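Local coordinates for predicted acyltransferase with acyl-CoA N-acyltransferase domain (Escherichia coli, PDB 4RS2), which binds coenzyme A as a GNAT-family protein, probably an N-acyltransferase of unidentified substrate, and when overexpressed suppresses silencing of RNA targets by small RNAs, at residues Asp64-Ser76 against Val88-Arg100. Residues are numbered along the deposited sequence; the frame is centred on the assembly and turned at random.
Sequences DDEGQVIGYVAFS and VGMAPLAVDEKYR. With COA (coenzyme A), chain C.
Phe75 and Met90 lie side by side and point the same way from 69-76 and 88-95, adjacent antiparallel strands in the core sheet of the GNAT fold. The thioether reaches the ring obliquely, a Met-aromatic contact with SD 4.6 Å from the Phe75 centroid. Met90 CG, anti to the backbone N (chi1 -176°), is thereby carried alongside the Phe75 ring and also meets Val73 CG2 at 3.6 Å, while Leu93 CD1 packs against Val73 CB. Val73 and Phe75 are covered further by helix 104-118. Tyr72 projects from the other face, where its ring and Pro92 both pack against helices 27-37 and 42-53, and the Tyr72 hydroxyl bonds to Glu22.

Val73 pairs with Leu93 but Phe75 with Met90, a one-residue shift in register that marks a beta bulge at Ala91 and Pro92, which a cis peptide joins. Ala74 spans it, receiving Ala91 N on its O (2.8 Å) and giving its own N to Pro92 O (3.2 Å). A water bridges Ser76 OG, Gly89 O and Ala91 O beside this irregularity. The bulged strand's other neighbour is the parallel strand 123-127; in this family those two splay apart, and the pantetheine arm characteristically enters between them. Here Val95 N binds O9P of coenzyme A at 2.9 Å, nearly straight (170°).

At the end of the pairing, Ile70 crosses Tyr99, which follows strand 88-95, at about a right angle: CD1 sits over the ring centre, a CH-pi contact only 12° off the normal, and CG2 touches CE1. Asp96 N closes the pairing on Ile70 O, and its carboxylate makes an Asx turn to Lys98 N and a salt bridge to Arg36. Arg100 lays one guanidinium face over the pantetheine amide, its plane fixed by NE and NH2 both gripping Val95 O, at 2.8 and 3.0 Å.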
ATOM      1  N   ASP A  64      12.736   8.681  10.604  1.00 23.15           N
ATOM      2  CA  ASP A  64      13.314   9.994  10.873  1.00 29.54           C
ATOM      3  C   ASP A  64      14.767   9.783  11.216  1.00 34.02           C
ATOM      4  O   ASP A  64      15.245   8.641  11.228  1.00 34.48           O
ATOM      5  CB  ASP A  64      12.555  10.744  11.987  1.00 30.66           C
ATOM      6  CG  ASP A  64      12.735  10.111  13.368  1.00 32.73           C
ATOM      7  OD1 ASP A  64      13.591   9.199  13.527  1.00 32.39           O
ATOM      8  OD2 ASP A  64      12.003  10.533  14.301  1.00 35.49           O
ATOM      9  N   ASP A  65      15.480  10.878  11.486  1.00 42.31           N
ATOM     10  CA  ASP A  65      16.914  10.804  11.795  1.00 47.00           C
ATOM     11  C   ASP A  65      17.275   9.838  12.936  1.00 46.99           C
ATOM     12  O   ASP A  65      18.376   9.280  12.940  1.00 48.30           O
ATOM     13  CB  ASP A  65      17.517  12.207  12.032  1.00 52.23           C
ATOM     14  CG  ASP A  65      16.785  13.012  13.115  1.00 56.56           C
ATOM     15  OD1 ASP A  65      15.960  12.439  13.866  1.00 58.91           O
ATOM     16  OD2 ASP A  65      17.053  14.235  13.213  1.00 60.68           O
ATOM     17  N   GLU A  66      16.359   9.629  13.885  1.00 45.50           N
ATOM     18  CA  GLU A  66      16.606   8.689  14.998  1.00 44.65           C
ATOM     19  C   GLU A  66      16.174   7.236  14.708  1.00 41.22           C
ATOM     20  O   GLU A  66      16.297   6.368  15.577  1.00 40.55           O
ATOM     21  CB  GLU A  66      15.934   9.179  16.296  1.00 47.27           C
ATOM     22  CG  GLU A  66      16.570  10.422  16.911  1.00 50.60           C
ATOM     23  CD  GLU A  66      16.081  10.707  18.333  1.00 53.93           C
ATOM     24  OE1 GLU A  66      15.355   9.864  18.914  1.00 53.69           O
ATOM     25  OE2 GLU A  66      16.431  11.776  18.879  1.00 52.22           O
ATOM     26  N   GLY A  67      15.665   6.965  13.504  1.00 35.23           N
ATOM     27  CA  GLY A  67      15.231   5.609  13.138  1.00 31.89           C
ATOM     28  C   GLY A  67      13.786   5.290  13.509  1.00 27.31           C
ATOM     29  O   GLY A  67      13.346   4.141  13.370  1.00 27.42           O
ATOM     30  N   GLN A  68      13.053   6.293  13.993  1.00 25.36           N
ATOM     31  CA  GLN A  68      11.648   6.123  14.345  1.00 25.00           C
ATOM     32  C   GLN A  68      10.834   6.028  13.069  1.00 20.14           C
ATOM     33  O   GLN A  68      11.057   6.803  12.129  1.00 18.31           O
ATOM     34  CB  GLN A  68      11.109   7.305  15.146  1.00 27.00           C
ATOM     35  CG  GLN A  68       9.644   7.145  15.560  1.00 31.00           C
ATOM     36  CD  GLN A  68       9.037   8.408  16.165  1.00 37.26           C
ATOM     37  OE1 GLN A  68       9.515   9.524  15.934  1.00 40.70           O
ATOM     38  NE2 GLN A  68       7.952   8.235  16.920  1.00 40.68           N
ATOM     39  N   VAL A  69       9.879   5.097  13.050  1.00 18.20           N
ATOM     40  CA  VAL A  69       8.987   4.932  11.889  1.00 16.05           C
ATOM     41  C   VAL A  69       7.985   6.065  11.836  1.00 15.64           C
ATOM     42  O   VAL A  69       7.182   6.216  12.747  1.00 15.85           O
ATOM     43  CB  VAL A  69       8.245   3.588  11.950  1.00 15.29           C
ATOM     44  CG1 VAL A  69       7.309   3.428  10.782  1.00 14.53           C
ATOM     45  CG2 VAL A  69       9.265   2.438  12.016  1.00 16.09           C
ATOM     46  N   ILE A  70       8.009   6.826  10.741  1.00 14.17           N
ATOM     47  CA  ILE A  70       7.144   7.975  10.535  1.00 13.68           C
ATOM     48  C   ILE A  70       6.283   7.809   9.281  1.00 11.91           C
ATOM     49  O   ILE A  70       5.447   8.656   8.959  1.00 11.98           O
ATOM     50  CB  ILE A  70       7.991   9.273  10.377  1.00 14.95           C
ATOM     51  CG1 ILE A  70       8.923   9.233   9.129  1.00 15.85           C
ATOM     52  CG2 ILE A  70       8.876   9.483  11.597  1.00 16.62           C
ATOM     53  CD1 ILE A  70       9.556  10.546   8.698  1.00 17.93           C
ATOM     54  N   GLY A  71       6.468   6.699   8.575  1.00 11.09           N
ATOM     55  CA  GLY A  71       5.642   6.405   7.422  1.00 10.25           C
ATOM     56  C   GLY A  71       5.696   4.949   7.061  1.00  9.81           C
ATOM     57  O   GLY A  71       6.683   4.272   7.357  1.00 10.13           O
ATOM     58  N   TYR A  72       4.668   4.477   6.378  1.00  9.08           N
ATOM     59  CA  TYR A  72       4.591   3.084   6.049  1.00  9.04           C
ATOM     60  C   TYR A  72       3.704   2.806   4.888  1.00  8.76           C
ATOM     61  O   TYR A  72       2.655   3.460   4.736  1.00  9.13           O
ATOM     62  CB  TYR A  72       4.044   2.308   7.244  1.00  9.06           C
ATOM     63  CG  TYR A  72       4.076   0.781   7.092  1.00  8.83           C
ATOM     64  CD1 TYR A  72       5.253   0.087   7.018  1.00  9.30           C
ATOM     65  CD2 TYR A  72       2.912   0.053   7.069  1.00  8.01           C
ATOM     66  CE1 TYR A  72       5.268  -1.294   6.905  1.00  9.53           C
ATOM     67  CE2 TYR A  72       2.930  -1.325   6.997  1.00  8.68           C
ATOM     68  CZ  TYR A  72       4.097  -1.996   6.896  1.00  9.30           C
ATOM     69  OH  TYR A  72       4.082  -3.399   6.807  1.00 10.96           O
ATOM     70  N   VAL A  73       4.099   1.827   4.079  1.00  8.67           N
ATOM     71  CA  VAL A  73       3.206   1.286   3.033  1.00  8.79           C
ATOM     72  C   VAL A  73       3.454  -0.202   2.929  1.00  8.90           C
ATOM     73  O   VAL A  73       4.594  -0.659   3.118  1.00  9.47           O
ATOM     74  CB  VAL A  73       3.344   1.958   1.657  1.00  8.86           C
ATOM     75  CG1 VAL A  73       4.740   1.724   1.063  1.00  9.59           C
ATOM     76  CG2 VAL A  73       2.214   1.491   0.722  1.00  8.86           C
ATOM     77  N   ALA A  74       2.369  -0.966   2.744  1.00  9.00           N
ATOM     78  CA  ALA A  74       2.466  -2.405   2.634  1.00  9.46           C
ATOM     79  C   ALA A  74       1.689  -2.936   1.428  1.00  8.48           C
ATOM     80  O   ALA A  74       0.773  -2.305   0.873  1.00  7.99           O
ATOM     81  CB  ALA A  74       1.962  -3.083   3.896  1.00 10.45           C
ATOM     82  N   PHE A  75       2.098  -4.133   1.031  1.00  7.91           N
ATOM     83  CA  PHE A  75       1.550  -4.821  -0.115  1.00  8.32           C
ATOM     84  C   PHE A  75       1.351  -6.271   0.269  1.00  8.77           C
ATOM     85  O   PHE A  75       2.179  -6.833   0.998  1.00  9.97           O
ATOM     86  CB  PHE A  75       2.536  -4.750  -1.289  1.00  8.75           C
ATOM     87  CG  PHE A  75       2.860  -3.345  -1.714  1.00  8.25           C
ATOM     88  CD1 PHE A  75       2.087  -2.685  -2.662  1.00  8.13           C
ATOM     89  CD2 PHE A  75       3.953  -2.689  -1.168  1.00  8.55           C
ATOM     90  CE1 PHE A  75       2.412  -1.415  -3.064  1.00  8.35           C
ATOM     91  CE2 PHE A  75       4.249  -1.387  -1.563  1.00  8.62           C
ATOM     92  CZ  PHE A  75       3.457  -0.755  -2.494  1.00  8.65           C
ATOM     93  N   SER A  76       0.288  -6.875  -0.250  1.00  8.55           N
ATOM     94  CA  SER A  76      -0.020  -8.281   0.021  1.00  9.08           C
ATOM     95  C   SER A  76      -0.527  -8.911  -1.266  1.00  9.37           C
ATOM     96  O   SER A  76      -0.968  -8.172  -2.151  1.00  9.59           O
ATOM     97  CB  SER A  76      -1.050  -8.369   1.146  1.00  9.36           C
ATOM     98  OG  SER A  76      -2.180  -7.618   0.846  1.00 10.46           O
ATOM     99  N   VAL A  88      -0.404  -7.514  -6.589  1.00  9.80           N
ATOM    100  CA  VAL A  88      -0.489  -7.228  -5.148  1.00  9.30           C
ATOM    101  C   VAL A  88      -1.492  -6.123  -4.900  1.00  8.79           C
ATOM    102  O   VAL A  88      -1.819  -5.361  -5.817  1.00  9.47           O
ATOM    103  CB  VAL A  88       0.854  -6.810  -4.545  1.00 10.06           C
ATOM    104  CG1 VAL A  88       1.841  -7.962  -4.578  1.00 10.44           C
ATOM    105  CG2 VAL A  88       1.372  -5.560  -5.250  1.00 10.04           C
ATOM    106  N   GLY A  89      -2.005  -6.085  -3.666  1.00  8.25           N
ATOM    107  CA  GLY A  89      -2.879  -5.031  -3.188  1.00  7.77           C
ATOM    108  C   GLY A  89      -2.092  -4.141  -2.211  1.00  8.20           C
ATOM    109  O   GLY A  89      -1.384  -4.646  -1.326  1.00  8.68           O
ATOM    110  N   MET A  90      -2.179  -2.829  -2.383  1.00  8.26           N
ATOM    111  CA  MET A  90      -1.490  -1.881  -1.522  1.00  8.85           C
ATOM    112  C   MET A  90      -2.394  -1.420  -0.389  1.00  9.18           C
ATOM    113  O   MET A  90      -3.490  -0.945  -0.639  1.00  8.95           O
ATOM    114  CB  MET A  90      -1.057  -0.675  -2.365  1.00  8.89           C
ATOM    115  CG  MET A  90      -0.242   0.343  -1.622  1.00  9.14           C
ATOM    116  SD  MET A  90       0.419   1.596  -2.736  1.00 10.01           S
ATOM    117  CE  MET A  90      -1.019   2.598  -2.996  1.00 10.41           C
ATOM    118  N   ALA A  91      -1.943  -1.593   0.851  1.00  9.59           N
ATOM    119  CA  ALA A  91      -2.670  -1.195   2.045  1.00  9.86           C
ATOM    120  C   ALA A  91      -1.935  -1.722   3.241  1.00 10.23           C
ATOM    121  O   ALA A  91      -1.419  -2.836   3.200  1.00 11.16           O
ATOM    122  CB  ALA A  91      -4.090  -1.780   2.066  1.00 10.53           C
ATOM    123  N   PRO A  92      -1.823  -0.936   4.303  1.00  9.56           N
ATOM    124  CA  PRO A  92      -2.231   0.458   4.418  1.00  9.62           C
ATOM    125  C   PRO A  92      -1.137   1.388   3.943  1.00  9.75           C
ATOM    126  O   PRO A  92      -0.072   0.937   3.508  1.00  9.85           O
ATOM    127  CB  PRO A  92      -2.402   0.649   5.928  1.00 10.48           C
ATOM    128  CG  PRO A  92      -1.456  -0.288   6.541  1.00 11.92           C
ATOM    129  CD  PRO A  92      -1.232  -1.422   5.572  1.00 11.20           C
ATOM    130  N   LEU A  93      -1.450   2.687   3.969  1.00  9.33           N
ATOM    131  CA  LEU A  93      -0.546   3.761   3.626  1.00  9.31           C
ATOM    132  C   LEU A  93      -0.725   4.817   4.676  1.00  9.43           C
ATOM    133  O   LEU A  93      -1.831   5.330   4.872  1.00  9.44           O
ATOM    134  CB  LEU A  93      -0.870   4.342   2.248  1.00  9.30           C
ATOM    135  CG  LEU A  93      -0.085   5.596   1.855  1.00 10.05           C
ATOM    136  CD1 LEU A  93       1.385   5.259   1.765  1.00 10.19           C
ATOM    137  CD2 LEU A  93      -0.600   6.172   0.531  1.00 10.08           C
ATOM    138  N   ALA A  94       0.352   5.163   5.366  1.00  8.80           N
ATOM    139  CA  ALA A  94       0.265   6.121   6.446  1.00  9.08           C
ATOM    140  C   ALA A  94       1.506   6.957   6.606  1.00  9.34           C
ATOM    141  O   ALA A  94       2.611   6.460   6.465  1.00  9.42           O
ATOM    142  CB  ALA A  94      -0.032   5.405   7.747  1.00  9.48           C
ATOM    143  N   VAL A  95       1.280   8.233   6.890  1.00  9.57           N
ATOM    144  CA  VAL A  95       2.369   9.126   7.258  1.00 10.22           C
ATOM    145  C   VAL A  95       1.994   9.807   8.573  1.00 10.76           C
ATOM    146  O   VAL A  95       0.853  10.273   8.750  1.00 11.24           O
ATOM    147  CB  VAL A  95       2.639  10.147   6.145  1.00 10.28           C
ATOM    148  CG1 VAL A  95       3.610  11.215   6.614  1.00 11.08           C
ATOM    149  CG2 VAL A  95       3.124   9.446   4.886  1.00 10.16           C
ATOM    150  N   ASP A  96       2.958   9.824   9.507  1.00 11.87           N
ATOM    151  CA  ASP A  96       2.750  10.451  10.813  1.00 12.91           C
ATOM    152  C   ASP A  96       2.309  11.902  10.623  1.00 13.26           C
ATOM    153  O   ASP A  96       2.859  12.598   9.813  1.00 11.82           O
ATOM    154  CB  ASP A  96       4.028  10.384  11.629  1.00 14.03           C
ATOM    155  CG  ASP A  96       3.830  10.821  13.072  1.00 16.37           C
ATOM    156  OD1 ASP A  96       3.362  11.957  13.327  1.00 14.71           O
ATOM    157  OD2 ASP A  96       4.222  10.069  13.996  1.00 19.94           O
ATOM    158  N   GLU A  97       1.308  12.312  11.383  1.00 14.34           N
ATOM    159  CA  GLU A  97       0.753  13.662  11.265  1.00 16.58           C
ATOM    160  C   GLU A  97       1.864  14.735  11.312  1.00 17.53           C
ATOM    161  O   GLU A  97       1.757  15.761  10.633  1.00 20.37           O
ATOM    162  CB  GLU A  97      -0.337  13.876  12.338  1.00 18.58           C
ATOM    163  CG  GLU A  97      -1.207  15.098  12.093  1.00 20.96           C
ATOM    164  CD  GLU A  97      -2.512  15.093  12.887  1.00 24.02           C
ATOM    165  OE1 GLU A  97      -2.922  14.030  13.430  1.00 25.93           O
ATOM    166  OE2 GLU A  97      -3.144  16.176  12.969  1.00 28.30           O
ATOM    167  N   LYS A  98       2.941  14.502  12.069  1.00 17.91           N
ATOM    168  CA  LYS A  98       4.079  15.467  12.137  1.00 19.71           C
ATOM    169  C   LYS A  98       4.855  15.670  10.834  1.00 18.41           C
ATOM    170  O   LYS A  98       5.634  16.654  10.695  1.00 19.66           O
ATOM    171  CB  LYS A  98       5.106  15.022  13.169  1.00 20.59           C
ATOM    172  CG  LYS A  98       4.565  14.829  14.583  1.00 22.49           C
ATOM    173  CD  LYS A  98       5.674  14.479  15.568  1.00 24.08           C
ATOM    174  CE  LYS A  98       5.144  14.084  16.948  1.00 25.44           C
ATOM    175  NZ  LYS A  98       4.187  14.978  17.676  1.00 25.79           N
ATOM    176  N   TYR A  99       4.670  14.754   9.890  1.00 17.22           N
ATOM    177  CA  TYR A  99       5.395  14.789   8.645  1.00 16.50           C
ATOM    178  C   TYR A  99       4.492  14.871   7.436  1.00 15.70           C
ATOM    179  O   TYR A  99       4.965  14.704   6.316  1.00 15.29           O
ATOM    180  CB  TYR A  99       6.302  13.559   8.550  1.00 17.38           C
ATOM    181  CG  TYR A  99       7.453  13.604   9.523  1.00 19.76           C
ATOM    182  CD1 TYR A  99       7.314  13.170  10.831  1.00 19.94           C
ATOM    183  CD2 TYR A  99       8.675  14.115   9.129  1.00 22.19           C
ATOM    184  CE1 TYR A  99       8.363  13.241  11.719  1.00 22.22           C
ATOM    185  CE2 TYR A  99       9.745  14.178  10.002  1.00 23.89           C
ATOM    186  CZ  TYR A  99       9.576  13.748  11.299  1.00 23.87           C
ATOM    187  OH  TYR A  99      10.644  13.821  12.164  1.00 28.56           O
ATOM    188  N   ARG A 100       3.219  15.196   7.626  1.00 15.74           N
ATOM    189  CA  ARG A 100       2.341  15.271   6.469  1.00 15.59           C
ATOM    190  C   ARG A 100       2.585  16.488   5.609  1.00 15.60           C
ATOM    191  O   ARG A 100       3.057  17.528   6.097  1.00 16.89           O
ATOM    192  CB  ARG A 100       0.876  15.168   6.846  1.00 16.45           C
ATOM    193  CG  ARG A 100       0.533  13.763   7.257  1.00 16.91           C
ATOM    194  CD  ARG A 100      -0.882  13.628   7.735  1.00 17.03           C
ATOM    195  NE  ARG A 100      -0.990  12.341   8.385  1.00 16.99           N
ATOM    196  CZ  ARG A 100      -1.989  11.972   9.168  1.00 20.10           C
ATOM    197  NH1 ARG A 100      -3.012  12.791   9.377  1.00 21.84           N
ATOM    198  NH2 ARG A 100      -1.970  10.790   9.746  1.00 18.90           N
TER
HETATM  199  N1A COA C 200      -6.960  13.507  -0.318  0.70 14.58           N
HETATM  200  C2A COA C 200      -6.449  13.816  -1.535  0.70 13.01           C
HETATM  201  N3A COA C 200      -5.142  14.061  -1.734  0.70 13.13           N
HETATM  202  C4A COA C 200      -4.274  13.969  -0.688  0.70 12.06           C
HETATM  203  C5A COA C 200      -4.752  13.640   0.646  0.70 12.83           C
HETATM  204  C6A COA C 200      -6.188  13.394   0.786  0.70 14.26           C
HETATM  205  N6A COA C 200      -6.668  13.067   2.008  0.70 15.56           N
HETATM  206  N7A COA C 200      -3.691  13.641   1.465  0.70 12.41           N
HETATM  207  C8A COA C 200      -2.613  13.944   0.712  0.70 12.49           C
HETATM  208  N9A COA C 200      -2.965  14.172  -0.546  0.70 12.81           N
HETATM  209  C1B COA C 200      -2.069  14.491  -1.660  0.70 12.23           C
HETATM  210  C2B COA C 200      -1.103  15.636  -1.418  0.70 12.06           C
HETATM  211  O2B COA C 200      -1.738  16.917  -1.541  0.70 12.84           O
HETATM  212  C3B COA C 200      -0.067  15.356  -2.470  0.70 12.69           C
HETATM  213  O3B COA C 200      -0.554  15.770  -3.753  0.70 12.96           O
HETATM  214  P3B COA C 200       0.415  15.910  -5.044  0.70 15.43           P
HETATM  215  O7A COA C 200       1.744  15.262  -4.713  0.70 16.32           O
HETATM  216  O8A COA C 200      -0.308  15.310  -6.185  0.70 16.13           O
HETATM  217  O9A COA C 200       0.534  17.385  -5.214  0.70 16.15           O
HETATM  218  C4B COA C 200       0.006  13.829  -2.469  0.70 11.84           C
HETATM  219  O4B COA C 200      -1.204  13.363  -1.854  0.70 11.48           O
HETATM  220  C5B COA C 200       1.205  13.292  -1.713  0.70 11.83           C
HETATM  221  O5B COA C 200       1.274  13.907  -0.423  0.70 12.20           O
HETATM  222  P1A COA C 200       2.345  13.503   0.705  0.70 12.07           P
HETATM  223  O1A COA C 200       2.868  14.737   1.378  0.70 13.03           O
HETATM  224  O2A COA C 200       3.260  12.486   0.090  0.70 11.44           O
HETATM  225  O3A COA C 200       1.420  12.706   1.769  0.70 12.15           O
HETATM  226  P2A COA C 200       0.814  13.200   3.168  0.70 13.62           P
HETATM  227  O4A COA C 200       1.867  13.511   4.149  0.70 12.02           O
HETATM  228  O5A COA C 200      -0.215  14.296   2.960  0.70 15.01           O
HETATM  229  O6A COA C 200       0.116  11.823   3.626  0.70 12.28           O
HETATM  230  CBP COA C 200      -1.718  10.276   3.956  0.70 12.34           C
HETATM  231  CCP COA C 200      -1.138  11.387   3.101  0.70 12.15           C
HETATM  232  CDP COA C 200      -3.079   9.851   3.421  0.70 12.05           C
HETATM  233  CEP COA C 200      -0.747   9.113   3.864  0.70 12.21           C
HETATM  234  CAP COA C 200      -1.825  10.813   5.397  0.70 12.50           C
HETATM  235  OAP COA C 200      -2.704  11.959   5.457  0.70 12.81           O
HETATM  236  C9P COA C 200      -2.270   9.789   6.412  0.70 12.11           C
HETATM  237  O9P COA C 200      -1.482   8.969   6.912  0.70 11.86           O
HETATM  238  N8P COA C 200      -3.547   9.876   6.785  0.70 14.76           N
HETATM  239  C7P COA C 200      -4.093   9.023   7.826  0.70 15.53           C
HETATM  240  C6P COA C 200      -4.502   7.685   7.249  0.70 17.39           C
HETATM  241  C5P COA C 200      -5.673   7.883   6.318  0.70 19.93           C
HETATM  242  O5P COA C 200      -5.523   7.870   5.111  0.70 23.30           O
HETATM  243  N4P COA C 200      -6.855   8.055   6.895  0.70 22.81           N
HETATM  244  C3P COA C 200      -8.091   8.128   6.138  0.70 25.73           C
HETATM  245  C2P COA C 200      -9.119   7.156   6.717  0.70 27.13           C
HETATM  246  S1P COA C 200     -10.049   6.339   5.393  0.70 27.44           S
HETATM  247  O   HOH W   1      -1.613  -5.015   1.444  1.00 10.20           O